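Local coordinates for putative uncharacterized protein PH0242 (Pyrococcus horikoshii, PDB 3VU1) that is the C-terminal globular domain of an archaeal oligosaccharyltransferase AglB, a beta-rich unit with a bound calcium ion, at residues R60-A65 against I396-K401; T124-Q129 against A140-K145; G270-G275 against V329-A334; F286-K291 against L341-P346; E376-V381 against E435-V440. All coordinates share one frame; numbering follows the deposited sequence.

Contact 1. Residues R60-A65 against I396-K401; sequences RDHILA and IYLVRK
R60 meets I396 where helix 60-69 packs across strand 385-401 of the large antiparallel sheet, a helix-on-sheet contact in which the axes of the two short segments pass 8.4 Å apart at an angle of 65°. The arginine touches with its near end: its backbone N lies 3.8 Å from I396 CD1, and its CG 4.0 Å from that same methyl. From CG onward the extended chain carries the guanidinium off toward W82, with which it forms a cation-pi pair, and the contact with I396 is left to CG and the backbone N.

H62 comes next, its CB directed at the strand. CG sits beside the backbone N, anti to the carbonyl carbon (chi1 -70°), which directs the ring to the strand, where one of its faces meets L398. The methyl CD2 of that leucine stands 3.8 Å from the ring centroid and 23° off the ring normal, which identifies a CH-pi contact over the face, displaced toward the rim. H62 ND1 is hydrogen-bonded to L103 O, a bond that probably restrains the ring.

I63 also points its CB at the strand, and its neighbours V77, W82 and M417 enclose it further. Its CG1 lies 3.7 Å from I396 CD1, while I63 CD1 reaches the other branch of that isoleucine, 4.1 Å from I396 CG2.

Contact 2. Residues T124-Q129 against A140-K145; sequences TILLTQ and ARIVIK
The backbones carrying L126 and T128, and those carrying I142 and I144, approach to 8.1 Å between the axes of their strand segments, whose N-to-C directions differ by 67°. The two strands, 125-130 and 142-148, are the first and third of a beta meander, with strand 134-137 running antiparallel between them. No hydrogen bond joins the segments; contact across the intervening strand is made by side chains on one face, which is consistent with a strongly twisted and curled sheet. A G1 beta bulge, in which R141 and I142 both face N137, lies at the start of the third strand.

L126 uses the methyl CD2. It lies 3.6 Å from I142 CD1, and the same methyl is also 4.3 Å from A140 CB, so one branch of the leucine serves two partners. I142 is further covered by L203 and I159 from other strands of the sheet.

T128 adds the second half of the packing. Its OG1 lies between the backbone N and the carbonyl carbon (chi1 58°) and is hydrogen-bonded to G201 O on strand 200-205. That bond satisfies the buried hydroxyl and probably fixes the side-chain rotation. T128 OG1 also lies against I144 CD1, at 3.5 Å. Both isoleucines cross the threonine at about a right angle: T128 CG2 is 3.9 Å from I142 CG2 and also 3.9 Å from I144 CD1.

Contact 3. Residues G270-G275 against V329-A334; sequences GKLSPG and VTLPTA
In a four-stranded antiparallel sheet of the family's Peripheral 1 region, the inner strand 275-285 begins beside the end of the edge strand 325-331, and G275 faces L331. The two form an antiparallel hydrogen-bonded pair with their CA atoms 5.3 Å apart. The two bonds differ in geometry: G275 N donates to L331 O at 2.9 Å, in the carbonyl plane and on a lone pair, whereas the return bond, from L331 N to G275 O at 3.1 Å, has its donor 46° out of the carbonyl plane. G275 has a positive phi of 112°, and at its backbone angles a side chain would press on the carbonyl oxygen of P274.

P274 packs beside this pair. Its ring crosses T333 at about a right angle, with CG lying 3.7 Å from T333 CA and 3.7 Å from T333 CG2. The threonine methyl is available to the ring because OG1 takes the position between backbone N and carbonyl carbon (chi1 59°), leaving CG2 beside the backbone N.

L272 CD1 meets L331 CD1 at 4.0 Å. The same L331 methyl lies 3.8 Å from S273 O, which is hydrogen-bonded to H277 NE2. Y337 also packs on both L331 and P274.

Hydrogen bonding across the segments is therefore confined to one pair of main-chain bonds. These set the register, while the surrounding leucine, proline and threonine methyl contacts supply apolar packing with no charged partner.

Contact 4. Residues F286-K291 against L341-P346; sequences FGRDIK and LAQKGP
Around K291 and Q343 the two backbones come nearest, with CA atoms 6.7 Å apart, yet the touching parts run 114° from each other and no main-chain bond joins them. The Q343 side chain makes the connection. CG lies between the backbone N and the carbonyl carbon (chi1 80°), and from there the extended chain brings the amide alongside the other backbone. Its NE2 donates to D289 O at 3.2 Å with an almost straight N-H...O angle of 177°, the acceptor lying in the amide plane. Its OE1 accepts from K291 N at 2.9 Å, this donor standing above the carbonyl plane rather than on a lone pair. One amide thus serves a C=O and an N-H on either side of I290, much as a neighbouring peptide would, and the two bonds together fix its rotation.

This grip falls where the loop after strand 275-285 enters the short strand 290-291, itself paired with strand 316-317, against the long strand 336-356. The loop borders the calcium site: G287 N is hydrogen-bonded to the ligand E76, and D289 OD1 to the backbone N of the ligand H319, which makes G287 and D289 second-shell residues of that site.

R288 sends NE into a salt bridge with D78. Its NH1 reaches a water at 3.2 Å, which also accepts from Q343 NE2 at 3.0 Å and donates to K344 O at 2.8 Å. P346 CD lies 4.0 Å from R288 NH1. I290 CG2 packs 3.8 Å from L341 CD1, and F253 covers both residues.

Contact 5. Residues E376-V381 against E435-V440; sequences ELKVGV and ENEIVV
L377 and I438 exchange the clearest bonds of this contact: L377 N donates to I438 O at 3.0 Å with an N-H...O angle of 166°, and I438 N returns to L377 O at 2.8 Å, nearly along the C=O axis. Two residues on, V379 N donates to N436 O at 3.0 Å, while the reverse bond from N436 N to V379 O, although 2.8 Å long, is bent to 126° and weak. A second weak donor, N436 ND2, lies 3.4 Å from the same V379 O; its main partner is R432 O. K378 NZ and E435 OE1 form only a long salt bridge, at 3.8 Å.

These bonds define an antiparallel pairing of strands 372-381 and 434-443 in the large antiparallel sheet; both segments fall in the Peripheral 2 range. L377-I438 and V379-N436 are hydrogen-bonded pairs, alternating with the non-hydrogen-bonded pairs E376-V439, K378-E437 and G380-E435, and the N-to-C directions are 152° apart.

Packing differs on the two faces. K378 and E437 share one, their side chains parallel neighbours pointing the same way, with CG atoms 3.5 Å apart. The opposite face is buried and mostly apolar: L377 CD1 meets I438 CG2 at 3.8 Å, and V379 CG1 approaches I438 CD1. The V381 side chain crosses that of N436 at about a right angle, CG2 nearest ND2. F475 covers L377 and V379, while L431 lies on I438 and N436.

Contacts 1, 4 and 5 all reach the large antiparallel sheet. Contacts 4 and 5 use its neighbouring strands 336-356 and 372-381, their centres about 24 Å apart. Contact 1 sets helix 60-69 on strand 385-401; its centre is about 23 Å from that of contact 4. Contacts 3 and 4 cross along the chain within the Peripheral 1 range. Contact 3 lies on the opposite side of the chain's centre from contact 1, about 45 Å between centres. Contact 2 stands apart in the ten-stranded sheet of the Insert range, about 41 Å between centres from contact 4. Contact 1 encloses contacts 2, 3 and 4 along the chain and crosses contact 5, packing an early helix on a strand more than 300 residues later.

Contact 1. Residues R60-A65 against I396-K401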
# COMPACT_ATOMS: atom_id res chain seq x y z
N ARG A 60 -0.30 1.44 14.65
CA ARG A 60 -0.37 1.18 13.22
C ARG A 60 -1.24 2.19 12.44
O ARG A 60 -1.06 2.34 11.23
CB ARG A 60 -0.78 -0.26 12.94
CG ARG A 60 0.32 -1.26 13.21
CD ARG A 60 -0.07 -2.67 12.83
NE ARG A 60 1.05 -3.58 13.04
CZ ARG A 60 1.07 -4.86 12.65
NH1 ARG A 60 0.03 -5.38 12.04
NH2 ARG A 60 2.15 -5.63 12.87
N ASP A 61 -2.15 2.88 13.13
CA ASP A 61 -2.95 3.94 12.53
C ASP A 61 -2.10 5.01 11.85
O ASP A 61 -2.42 5.49 10.76
CB ASP A 61 -3.82 4.64 13.59
CG ASP A 61 -5.10 3.84 13.97
OD1 ASP A 61 -5.26 2.64 13.59
OD2 ASP A 61 -5.95 4.45 14.67
N HIS A 62 -1.00 5.38 12.50
CA HIS A 62 -0.11 6.41 11.98
C HIS A 62 0.56 5.94 10.73
O HIS A 62 0.83 6.75 9.81
CB HIS A 62 0.94 6.80 13.00
CG HIS A 62 0.38 7.55 14.17
ND1 HIS A 62 0.08 8.85 14.11
CD2 HIS A 62 0.03 7.11 15.46
CE1 HIS A 62 -0.42 9.26 15.30
NE2 HIS A 62 -0.45 8.19 16.12
N ILE A 63 0.82 4.63 10.67
CA ILE A 63 1.46 4.08 9.50
C ILE A 63 0.48 3.92 8.33
O ILE A 63 0.78 4.32 7.17
CB ILE A 63 2.27 2.80 9.85
CG1 ILE A 63 3.24 3.10 11.00
CG2 ILE A 63 3.01 2.29 8.62
CD1 ILE A 63 4.08 4.36 10.85
N LEU A 64 -0.71 3.39 8.61
CA LEU A 64 -1.77 3.43 7.61
C LEU A 64 -1.97 4.86 7.07
O LEU A 64 -2.13 5.06 5.86
CB LEU A 64 -3.09 2.84 8.13
CG LEU A 64 -3.12 1.32 8.33
CD1 LEU A 64 -4.50 0.85 8.79
CD2 LEU A 64 -2.71 0.55 7.09
N ALA A 65 -1.95 5.86 7.96
CA ALA A 65 -2.28 7.20 7.52
C ALA A 65 -1.10 7.72 6.72
O ALA A 65 -1.29 8.51 5.79
CB ALA A 65 -2.60 8.13 8.68
N ILE A 396 6.94 2.32 16.43
CA ILE A 396 6.20 3.31 15.67
C ILE A 396 6.22 4.56 16.52
O ILE A 396 5.81 4.53 17.71
CB ILE A 396 4.75 2.88 15.39
CG1 ILE A 396 4.73 1.83 14.28
CG2 ILE A 396 3.93 4.09 14.96
CD1 ILE A 396 3.42 1.07 14.13
N TYR A 397 6.71 5.65 15.93
CA TYR A 397 6.79 6.91 16.66
C TYR A 397 6.56 8.14 15.78
O TYR A 397 6.54 8.04 14.55
CB TYR A 397 8.13 7.01 17.36
CG TYR A 397 9.34 6.88 16.44
CD1 TYR A 397 10.01 8.02 15.99
CD2 TYR A 397 9.81 5.64 16.05
CE1 TYR A 397 11.12 7.93 15.18
CE2 TYR A 397 10.93 5.53 15.24
CZ TYR A 397 11.58 6.69 14.80
OH TYR A 397 12.69 6.61 14.00
N LEU A 398 6.38 9.29 16.43
CA LEU A 398 6.16 10.56 15.75
C LEU A 398 7.34 11.51 15.96
O LEU A 398 7.98 11.51 17.01
CB LEU A 398 4.88 11.21 16.25
CG LEU A 398 3.60 10.38 16.21
CD1 LEU A 398 2.37 11.24 16.51
CD2 LEU A 398 3.46 9.65 14.87
N VAL A 399 7.62 12.33 14.95
CA VAL A 399 8.61 13.40 15.13
C VAL A 399 7.99 14.73 14.71
O VAL A 399 7.64 14.92 13.55
CB VAL A 399 9.93 13.15 14.37
CG1 VAL A 399 10.90 14.31 14.62
CG2 VAL A 399 10.56 11.83 14.81
N ARG A 400 7.87 15.64 15.67
CA ARG A 400 7.21 16.90 15.42
C ARG A 400 7.98 17.64 14.35
O ARG A 400 9.22 17.66 14.35
CB ARG A 400 7.12 17.75 16.69
CG ARG A 400 6.05 18.85 16.61
CD ARG A 400 6.47 20.16 17.24
NE ARG A 400 7.21 19.90 18.46
CZ ARG A 400 8.15 20.68 18.97
NH1 ARG A 400 8.46 21.84 18.39
NH2 ARG A 400 8.75 20.30 20.09
N LYS A 401 7.23 18.22 13.43
CA LYS A 401 7.78 19.05 12.37
C LYS A 401 7.03 20.36 12.46
O LYS A 401 5.79 20.40 12.39
CB LYS A 401 7.60 18.38 11.00
CG LYS A 401 8.16 19.22 9.88
CD LYS A 401 7.80 18.71 8.49
CE LYS A 401 7.68 19.91 7.55
NZ LYS A 401 8.54 19.81 6.33

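Contact 2. Residues T124-Q129 against A140-K145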
# COMPACT_ATOMS: atom_id res chain seq x y z
N THR A 124 -10.10 18.60 3.77
CA THR A 124 -9.05 17.97 2.96
C THR A 124 -9.53 17.38 1.62
O THR A 124 -8.81 17.45 0.62
CB THR A 124 -8.22 16.94 3.74
OG1 THR A 124 -9.10 15.99 4.36
CG2 THR A 124 -7.35 17.66 4.82
N ILE A 125 -10.75 16.82 1.62
CA ILE A 125 -11.34 16.17 0.45
C ILE A 125 -12.86 16.33 0.43
O ILE A 125 -13.55 16.01 1.38
CB ILE A 125 -11.00 14.65 0.36
CG1 ILE A 125 -9.52 14.42 0.57
CG2 ILE A 125 -11.41 14.09 -1.00
CD1 ILE A 125 -9.05 13.07 0.08
N LEU A 126 -13.37 16.82 -0.68
CA LEU A 126 -14.77 16.93 -0.92
C LEU A 126 -15.04 16.30 -2.29
O LEU A 126 -14.22 16.42 -3.21
CB LEU A 126 -15.14 18.39 -0.95
CG LEU A 126 -16.44 18.84 -0.30
CD1 LEU A 126 -16.70 18.14 1.03
CD2 LEU A 126 -16.27 20.33 -0.08
N LEU A 127 -16.18 15.62 -2.40
CA LEU A 127 -16.56 14.93 -3.63
C LEU A 127 -17.77 15.59 -4.29
O LEU A 127 -18.74 16.00 -3.62
CB LEU A 127 -16.85 13.46 -3.37
CG LEU A 127 -15.62 12.67 -2.98
CD1 LEU A 127 -15.99 11.19 -2.93
CD2 LEU A 127 -14.45 12.92 -3.93
N THR A 128 -17.71 15.69 -5.60
CA THR A 128 -18.86 16.16 -6.33
C THR A 128 -19.26 15.12 -7.36
O THR A 128 -18.43 14.35 -7.84
CB THR A 128 -18.63 17.55 -6.95
OG1 THR A 128 -17.49 17.52 -7.82
CG2 THR A 128 -18.43 18.62 -5.84
N GLN A 129 -20.56 15.06 -7.65
CA GLN A 129 -21.14 14.07 -8.55
C GLN A 129 -21.33 14.76 -9.87
O GLN A 129 -21.81 15.89 -9.91
CB GLN A 129 -22.49 13.61 -7.99
CG GLN A 129 -22.73 12.11 -8.00
CD GLN A 129 -21.56 11.30 -7.43
OE1 GLN A 129 -21.11 11.54 -6.31
NE2 GLN A 129 -21.06 10.33 -8.22
N ALA A 140 -22.99 20.43 0.46
CA ALA A 140 -21.92 21.43 0.65
C ALA A 140 -22.16 22.69 -0.18
O ALA A 140 -21.35 23.61 -0.12
CB ALA A 140 -20.56 20.83 0.30
N ARG A 141 -23.25 22.71 -0.95
CA ARG A 141 -23.63 23.84 -1.83
C ARG A 141 -22.55 24.15 -2.83
O ARG A 141 -22.16 25.31 -2.99
CB ARG A 141 -23.99 25.09 -1.02
CG ARG A 141 -25.29 24.96 -0.23
CD ARG A 141 -25.58 26.20 0.59
NE ARG A 141 -26.44 25.88 1.74
CZ ARG A 141 -26.01 25.77 3.00
NH1 ARG A 141 -24.74 25.98 3.32
NH2 ARG A 141 -26.88 25.47 3.96
N ILE A 142 -22.06 23.12 -3.50
CA ILE A 142 -20.95 23.26 -4.43
C ILE A 142 -21.36 22.91 -5.84
O ILE A 142 -22.07 21.92 -6.06
CB ILE A 142 -19.71 22.41 -4.01
CG1 ILE A 142 -19.11 22.96 -2.71
CG2 ILE A 142 -18.65 22.41 -5.10
CD1 ILE A 142 -17.66 22.63 -2.48
N VAL A 143 -20.91 23.73 -6.79
CA VAL A 143 -21.09 23.45 -8.21
C VAL A 143 -19.79 23.75 -8.92
O VAL A 143 -19.34 24.90 -8.92
CB VAL A 143 -22.22 24.27 -8.88
CG1 VAL A 143 -22.27 23.98 -10.37
CG2 VAL A 143 -23.57 23.96 -8.26
N ILE A 144 -19.19 22.72 -9.51
CA ILE A 144 -17.98 22.90 -10.31
C ILE A 144 -18.35 22.82 -11.79
O ILE A 144 -19.05 21.89 -12.22
CB ILE A 144 -16.90 21.86 -9.98
CG1 ILE A 144 -16.51 21.91 -8.50
CG2 ILE A 144 -15.67 22.07 -10.85
CD1 ILE A 144 -15.91 20.60 -8.01
N LYS A 145 -17.88 23.80 -12.56
CA LYS A 145 -18.15 23.85 -14.00
C LYS A 145 -16.97 24.40 -14.78
O LYS A 145 -16.12 25.10 -14.23
CB LYS A 145 -19.42 24.66 -14.29
CG LYS A 145 -19.35 26.13 -13.94
CD LYS A 145 -20.60 26.58 -13.21
CE LYS A 145 -21.82 26.75 -14.10
NZ LYS A 145 -23.07 26.83 -13.28

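Contact 3. Residues G270-G275 against V329-A334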
# COMPACT_ATOMS: atom_id res chain seq x y z
N GLY A 270 2.73 -5.89 -24.13
CA GLY A 270 1.61 -6.42 -23.35
C GLY A 270 1.93 -7.90 -23.27
O GLY A 270 2.80 -8.28 -22.52
N LYS A 271 1.29 -8.72 -24.11
CA LYS A 271 1.58 -10.16 -24.21
C LYS A 271 3.01 -10.48 -24.66
O LYS A 271 3.69 -9.64 -25.24
CB LYS A 271 0.57 -10.83 -25.15
CG LYS A 271 -0.88 -10.70 -24.67
CD LYS A 271 -1.83 -11.55 -25.51
CE LYS A 271 -3.28 -11.48 -25.01
NZ LYS A 271 -3.96 -10.22 -25.44
N LEU A 272 3.47 -11.69 -24.34
CA LEU A 272 4.76 -12.21 -24.77
C LEU A 272 4.61 -13.57 -25.48
O LEU A 272 3.87 -14.44 -25.02
CB LEU A 272 5.70 -12.37 -23.56
CG LEU A 272 6.40 -11.15 -22.98
CD1 LEU A 272 7.06 -11.52 -21.65
CD2 LEU A 272 7.44 -10.56 -23.93
N SER A 273 5.30 -13.74 -26.59
CA SER A 273 5.30 -15.02 -27.33
C SER A 273 6.25 -15.99 -26.68
O SER A 273 7.25 -15.57 -26.09
CB SER A 273 5.79 -14.77 -28.76
OG SER A 273 7.15 -14.35 -28.75
N PRO A 274 5.99 -17.30 -26.79
CA PRO A 274 7.06 -18.26 -26.42
C PRO A 274 8.28 -18.03 -27.33
O PRO A 274 8.12 -17.43 -28.38
CB PRO A 274 6.43 -19.63 -26.72
CG PRO A 274 4.95 -19.39 -26.81
CD PRO A 274 4.75 -17.96 -27.24
N GLY A 275 9.46 -18.50 -26.94
CA GLY A 275 10.69 -18.26 -27.69
C GLY A 275 11.62 -17.35 -26.91
O GLY A 275 11.29 -16.95 -25.77
N VAL A 329 15.62 -14.73 -21.68
CA VAL A 329 14.83 -15.87 -21.28
C VAL A 329 14.24 -16.61 -22.48
O VAL A 329 13.83 -16.00 -23.46
CB VAL A 329 13.72 -15.44 -20.27
CG1 VAL A 329 12.71 -14.47 -20.89
CG2 VAL A 329 13.04 -16.66 -19.65
N THR A 330 14.21 -17.93 -22.39
CA THR A 330 13.45 -18.71 -23.35
C THR A 330 12.16 -19.15 -22.67
O THR A 330 12.18 -20.02 -21.79
CB THR A 330 14.24 -19.95 -23.84
OG1 THR A 330 15.55 -19.54 -24.29
CG2 THR A 330 13.48 -20.61 -24.99
N LEU A 331 11.05 -18.53 -23.07
CA LEU A 331 9.74 -18.87 -22.54
C LEU A 331 9.09 -20.04 -23.28
O LEU A 331 8.83 -19.94 -24.47
CB LEU A 331 8.81 -17.66 -22.64
CG LEU A 331 9.30 -16.31 -22.11
CD1 LEU A 331 8.27 -15.27 -22.41
CD2 LEU A 331 9.57 -16.37 -20.61
N PRO A 332 8.78 -21.14 -22.56
CA PRO A 332 8.06 -22.23 -23.21
C PRO A 332 6.65 -21.80 -23.48
O PRO A 332 6.19 -20.80 -22.93
CB PRO A 332 8.03 -23.31 -22.13
CG PRO A 332 8.03 -22.55 -20.85
CD PRO A 332 8.88 -21.33 -21.10
N THR A 333 5.95 -22.57 -24.31
CA THR A 333 4.54 -22.31 -24.61
C THR A 333 3.74 -22.57 -23.32
O THR A 333 4.05 -23.52 -22.60
CB THR A 333 4.03 -23.22 -25.75
OG1 THR A 333 4.20 -24.56 -25.34
CG2 THR A 333 4.85 -23.06 -27.05
N ALA A 334 2.74 -21.74 -23.04
CA ALA A 334 1.97 -21.79 -21.79
C ALA A 334 0.93 -20.70 -21.87
O ALA A 334 1.02 -19.83 -22.73
CB ALA A 334 2.87 -21.52 -20.60

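Contact 4. Residues F286-K291 against L341-P346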
# COMPACT_ATOMS: atom_id res chain seq x y z
N PHE A 286 8.54 -1.52 -2.94
CA PHE A 286 7.74 -0.67 -2.07
C PHE A 286 7.99 -0.84 -0.55
O PHE A 286 7.51 -1.78 0.10
CB PHE A 286 6.23 -0.85 -2.36
CG PHE A 286 5.39 0.22 -1.73
CD1 PHE A 286 5.14 1.41 -2.41
CD2 PHE A 286 4.91 0.06 -0.42
CE1 PHE A 286 4.38 2.40 -1.81
CE2 PHE A 286 4.17 1.05 0.18
CZ PHE A 286 3.90 2.22 -0.52
N GLY A 287 8.71 0.11 0.04
CA GLY A 287 8.91 0.08 1.47
C GLY A 287 10.09 -0.73 1.99
O GLY A 287 10.58 -0.45 3.08
N ARG A 288 10.51 -1.76 1.26
CA ARG A 288 11.74 -2.48 1.64
C ARG A 288 12.68 -2.77 0.46
O ARG A 288 12.24 -2.94 -0.68
CB ARG A 288 11.45 -3.74 2.46
CG ARG A 288 10.79 -4.87 1.70
CD ARG A 288 10.77 -6.18 2.47
NE ARG A 288 10.33 -5.96 3.85
CZ ARG A 288 10.57 -6.77 4.88
NH1 ARG A 288 11.23 -7.91 4.71
NH2 ARG A 288 10.13 -6.44 6.08
N ASP A 289 13.97 -2.84 0.75
CA ASP A 289 14.97 -3.15 -0.27
C ASP A 289 14.86 -4.56 -0.84
O ASP A 289 14.38 -5.49 -0.16
CB ASP A 289 16.38 -2.95 0.29
CG ASP A 289 16.65 -1.51 0.67
OD1 ASP A 289 16.12 -0.56 0.05
OD2 ASP A 289 17.41 -1.32 1.63
N ILE A 290 15.32 -4.73 -2.08
CA ILE A 290 15.66 -6.06 -2.61
C ILE A 290 17.07 -6.41 -2.10
O ILE A 290 17.97 -5.58 -2.22
CB ILE A 290 15.61 -6.07 -4.15
CG1 ILE A 290 14.19 -5.71 -4.61
CG2 ILE A 290 16.00 -7.43 -4.69
CD1 ILE A 290 14.11 -5.13 -6.00
N LYS A 291 17.26 -7.60 -1.51
CA LYS A 291 18.57 -8.09 -1.00
C LYS A 291 18.73 -9.55 -1.34
O LYS A 291 17.88 -10.37 -0.97
CB LYS A 291 18.68 -8.02 0.53
CG LYS A 291 18.81 -6.64 1.12
CD LYS A 291 18.92 -6.64 2.64
CE LYS A 291 17.57 -6.85 3.30
NZ LYS A 291 17.59 -6.36 4.71
N LEU A 341 10.14 -12.66 -7.69
CA LEU A 341 11.33 -12.30 -6.96
C LEU A 341 11.37 -13.17 -5.71
O LEU A 341 10.41 -13.21 -4.95
CB LEU A 341 11.33 -10.81 -6.60
CG LEU A 341 12.63 -10.29 -5.95
CD1 LEU A 341 12.93 -8.88 -6.42
CD2 LEU A 341 12.65 -10.35 -4.42
N ALA A 342 12.44 -13.92 -5.52
CA ALA A 342 12.60 -14.66 -4.26
C ALA A 342 13.73 -14.05 -3.42
O ALA A 342 14.82 -13.76 -3.95
CB ALA A 342 12.78 -16.15 -4.48
N GLN A 343 13.42 -13.80 -2.15
CA GLN A 343 14.35 -13.30 -1.16
C GLN A 343 13.82 -13.62 0.27
O GLN A 343 12.77 -14.27 0.45
CB GLN A 343 14.65 -11.80 -1.38
CG GLN A 343 13.60 -10.85 -0.85
CD GLN A 343 14.02 -9.41 -0.94
OE1 GLN A 343 14.75 -9.04 -1.84
NE2 GLN A 343 13.53 -8.58 -0.04
N LYS A 344 14.57 -13.21 1.27
CA LYS A 344 14.20 -13.44 2.65
C LYS A 344 13.01 -12.58 3.08
O LYS A 344 12.99 -11.37 2.81
CB LYS A 344 15.40 -13.13 3.55
CG LYS A 344 16.54 -14.11 3.44
CD LYS A 344 16.12 -15.50 3.89
CE LYS A 344 17.30 -16.44 4.04
NZ LYS A 344 16.98 -17.72 3.33
N GLY A 345 12.05 -13.18 3.76
CA GLY A 345 10.96 -12.39 4.31
C GLY A 345 10.03 -13.18 5.19
O GLY A 345 10.18 -14.38 5.32
N PRO A 346 9.04 -12.49 5.79
CA PRO A 346 8.21 -13.11 6.81
C PRO A 346 7.03 -13.86 6.25
O PRO A 346 6.41 -13.40 5.28
CB PRO A 346 7.71 -11.92 7.62
CG PRO A 346 7.78 -10.75 6.70
CD PRO A 346 8.89 -11.02 5.74
O HOH W 1 11.34 -9.35 1.85

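Contact 5. Residues E376-V381 against E435-V440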
# COMPACT_ATOMS: atom_id res chain seq x y z
N GLU A 376 5.69 -20.95 23.31
CA GLU A 376 4.85 -21.86 22.52
C GLU A 376 3.96 -21.12 21.53
O GLU A 376 3.08 -20.35 21.92
CB GLU A 376 3.99 -22.74 23.43
CG GLU A 376 4.75 -23.70 24.34
CD GLU A 376 4.15 -23.80 25.74
OE1 GLU A 376 3.00 -24.31 25.88
OE2 GLU A 376 4.82 -23.35 26.70
N LEU A 377 4.19 -21.38 20.24
CA LEU A 377 3.47 -20.73 19.15
C LEU A 377 2.81 -21.78 18.31
O LEU A 377 3.34 -22.87 18.14
CB LEU A 377 4.44 -20.01 18.21
CG LEU A 377 5.43 -19.03 18.78
CD1 LEU A 377 6.71 -19.05 17.99
CD2 LEU A 377 4.81 -17.65 18.77
N LYS A 378 1.65 -21.43 17.78
CA LYS A 378 1.04 -22.18 16.72
C LYS A 378 0.91 -21.21 15.54
O LYS A 378 0.30 -20.13 15.66
CB LYS A 378 -0.32 -22.76 17.17
CG LYS A 378 -0.29 -24.25 17.54
CD LYS A 378 -0.82 -24.58 18.95
CE LYS A 378 -2.22 -24.04 19.26
NZ LYS A 378 -3.30 -24.55 18.36
N VAL A 379 1.49 -21.58 14.41
CA VAL A 379 1.50 -20.72 13.24
C VAL A 379 1.04 -21.45 11.99
O VAL A 379 1.33 -22.63 11.82
CB VAL A 379 2.90 -20.09 13.04
CG1 VAL A 379 3.96 -21.16 12.87
CG2 VAL A 379 2.90 -19.13 11.87
N GLY A 380 0.30 -20.74 11.13
CA GLY A 380 -0.21 -21.30 9.87
C GLY A 380 0.50 -20.72 8.65
O GLY A 380 0.74 -19.51 8.59
N VAL A 381 0.86 -21.59 7.70
CA VAL A 381 1.46 -21.19 6.45
C VAL A 381 0.79 -21.91 5.30
O VAL A 381 0.24 -22.98 5.49
CB VAL A 381 2.96 -21.50 6.39
CG1 VAL A 381 3.77 -20.48 7.20
CG2 VAL A 381 3.22 -22.92 6.87
N GLU A 435 -1.43 -25.78 10.23
CA GLU A 435 -0.94 -25.39 11.54
C GLU A 435 0.37 -26.07 11.89
O GLU A 435 0.62 -27.19 11.47
CB GLU A 435 -2.00 -25.62 12.60
CG GLU A 435 -3.28 -24.87 12.28
CD GLU A 435 -4.14 -24.59 13.50
OE1 GLU A 435 -3.69 -24.85 14.64
OE2 GLU A 435 -5.28 -24.09 13.30
N ASN A 436 1.23 -25.34 12.61
CA ASN A 436 2.54 -25.81 13.04
C ASN A 436 2.74 -25.45 14.49
O ASN A 436 2.66 -24.27 14.82
CB ASN A 436 3.63 -25.10 12.26
CG ASN A 436 3.74 -25.58 10.84
OD1 ASN A 436 4.54 -26.46 10.55
ND2 ASN A 436 2.93 -25.01 9.95
N GLU A 437 3.02 -26.44 15.34
CA GLU A 437 3.31 -26.15 16.75
C GLU A 437 4.79 -25.96 16.94
O GLU A 437 5.59 -26.75 16.46
CB GLU A 437 2.85 -27.27 17.66
CG GLU A 437 1.36 -27.30 17.91
CD GLU A 437 0.93 -28.64 18.49
OE1 GLU A 437 1.47 -29.04 19.55
OE2 GLU A 437 0.08 -29.30 17.86
N ILE A 438 5.16 -24.90 17.65
CA ILE A 438 6.56 -24.55 17.82
C ILE A 438 6.88 -24.30 19.28
O ILE A 438 6.16 -23.56 19.97
CB ILE A 438 6.98 -23.37 16.90
CG1 ILE A 438 7.44 -23.88 15.54
CG2 ILE A 438 8.14 -22.57 17.49
CD1 ILE A 438 6.32 -24.02 14.54
N VAL A 439 7.97 -24.93 19.74
CA VAL A 439 8.44 -24.80 21.12
C VAL A 439 9.94 -24.50 21.15
O VAL A 439 10.73 -25.21 20.54
CB VAL A 439 8.13 -26.07 21.94
CG1 VAL A 439 8.39 -25.81 23.42
CG2 VAL A 439 6.69 -26.55 21.72
N VAL A 440 10.33 -23.44 21.86
CA VAL A 440 11.73 -23.00 21.89
C VAL A 440 12.03 -22.24 23.18
O VAL A 440 11.11 -21.71 23.82
CB VAL A 440 12.13 -22.09 20.67
CG1 VAL A 440 12.15 -22.87 19.36
CG2 VAL A 440 11.24 -20.85 20.56